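Local coordinates for protein putative lipase (Bacteroides thetaiotaomicron VPI-5482, PDB 3BZW) that is a putative GDSL-like lipase of the SGNH hydrolase clan and probably hydrolyses ester bonds, perhaps those of lysophospholipids, at residues I214-N217 and A218-M222. Numbering follows the deposited sequence.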
# COMPACT_ATOMS: atom_id res chain seq x y z
N ILE A 214 -13.77 -18.20 -20.06
CA ILE A 214 -13.23 -17.32 -21.09
C ILE A 214 -13.76 -15.94 -20.70
O ILE A 214 -14.98 -15.73 -20.64
CB ILE A 214 -13.72 -17.71 -22.50
CG1 ILE A 214 -13.10 -19.06 -22.89
CG2 ILE A 214 -13.35 -16.64 -23.52
CD1 ILE A 214 -13.49 -19.53 -24.27
N ASP A 215 -12.86 -15.01 -20.40
CA ASP A 215 -13.26 -13.67 -19.98
C ASP A 215 -13.70 -12.82 -21.16
O ASP A 215 -13.04 -11.86 -21.54
CB ASP A 215 -12.10 -13.00 -19.23
CG ASP A 215 -12.54 -11.78 -18.44
OD1 ASP A 215 -13.76 -11.52 -18.36
OD2 ASP A 215 -11.67 -11.08 -17.89
N PHE A 216 -14.85 -13.20 -21.72
CA PHE A 216 -15.46 -12.54 -22.86
C PHE A 216 -15.59 -11.04 -22.64
O PHE A 216 -15.41 -10.24 -23.57
CB PHE A 216 -16.84 -13.17 -23.11
CG PHE A 216 -17.11 -13.50 -24.55
CD1 PHE A 216 -16.11 -14.07 -25.35
CD2 PHE A 216 -18.37 -13.30 -25.10
CE1 PHE A 216 -16.37 -14.42 -26.67
CE2 PHE A 216 -18.64 -13.64 -26.42
CZ PHE A 216 -17.64 -14.21 -27.21
N ASN A 217 -15.91 -10.66 -21.40
CA ASN A 217 -16.07 -9.26 -21.02
C ASN A 217 -14.88 -8.43 -21.49
O ASN A 217 -15.04 -7.29 -21.93
CB ASN A 217 -16.22 -9.17 -19.50
CG ASN A 217 -16.41 -7.74 -19.02
OD1 ASN A 217 -15.45 -7.07 -18.64
ND2 ASN A 217 -17.66 -7.27 -19.03
N ALA A 218 -13.69 -9.01 -21.40
CA ALA A 218 -12.49 -8.29 -21.82
C ALA A 218 -12.01 -8.63 -23.23
O ALA A 218 -11.79 -7.72 -24.03
CB ALA A 218 -11.36 -8.54 -20.82
N VAL A 219 -11.87 -9.91 -23.55
CA VAL A 219 -11.34 -10.30 -24.86
C VAL A 219 -12.11 -9.91 -26.12
O VAL A 219 -11.50 -9.81 -27.19
CB VAL A 219 -11.03 -11.82 -24.91
CG1 VAL A 219 -9.95 -12.15 -23.87
CG2 VAL A 219 -12.28 -12.64 -24.67
N THR A 220 -13.42 -9.69 -26.02
CA THR A 220 -14.18 -9.29 -27.21
C THR A 220 -13.76 -7.87 -27.60
O THR A 220 -13.86 -7.47 -28.76
CB THR A 220 -15.71 -9.28 -26.95
OG1 THR A 220 -16.01 -8.36 -25.90
CG2 THR A 220 -16.19 -10.67 -26.56
N GLY A 221 -13.29 -7.11 -26.61
CA GLY A 221 -12.87 -5.74 -26.86
C GLY A 221 -14.03 -4.84 -27.21
O GLY A 221 -13.85 -3.77 -27.78
N MSE A 222 -15.24 -5.27 -26.87
CA MSE A 222 -16.44 -4.50 -27.17
C MSE A 222 -17.02 -3.79 -25.94
O MSE A 222 -17.52 -4.43 -25.02
CB MSE A 222 -17.51 -5.42 -27.78
CG MSE A 222 -17.19 -5.89 -29.20
SE MSE A 222 -18.21 -7.44 -29.78
CE MSE A 222 -19.95 -6.96 -29.06
O HOH W 1 -17.54 -6.79 -23.42
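The carbonyl oxygen of D215 accepts two backbone N-H groups, V219 N at 3.0 Å and A218 N at 2.9 Å, and so starts the short helix 216-219. The V219 bond is nearly straight (167°) and lies in the carbonyl plane. The A218 donor sits well above that plane. One residue further on, T220 N bonds to F216 O at 3.2 Å. D215 is the N-cap residue and the centre of an inverse gamma turn. Its carboxylate makes no capping bond. It turns to T167 and to a salt bridge with K203 instead.

The main side-chain contact is a CH-pi interaction. The methyl CG2 of T220 lies over one face of the F216 ring, 3.5 Å from its centroid and only 7° off the ring normal. With OG1 between the backbone N and the carbonyl carbon (chi1 60°), T220 CG2 falls anti to that carbon, which directs it back at the ring one helical turn earlier. V219 CG2 approaches the same ring obliquely, 4.1 Å from F216 CD1. It also touches I214 CG2. With an alanine at F216, the T220 methyl would probably lose the ring face it packs on, and a gap would be likely to open beside V219 CG2. A water donates to both N217 O and M222 O, linking the helix to the residue after G221. G221 leaves the helix with positive phi, a conformation that favours glycine.

This short helical turn directly follows strand 213-214, outermost within this chain in the parallel 2-1-3-4-5 sheet of the alpha/beta SGNH-hydrolase fold. There I214 pairs with L165 of strand 162-166. F216 meets F95 edge-to-face and packs on M251. V219 rests on T254 and Q258, so helix 245-258 covers this side, while A218 packs on G206 of a second subunit.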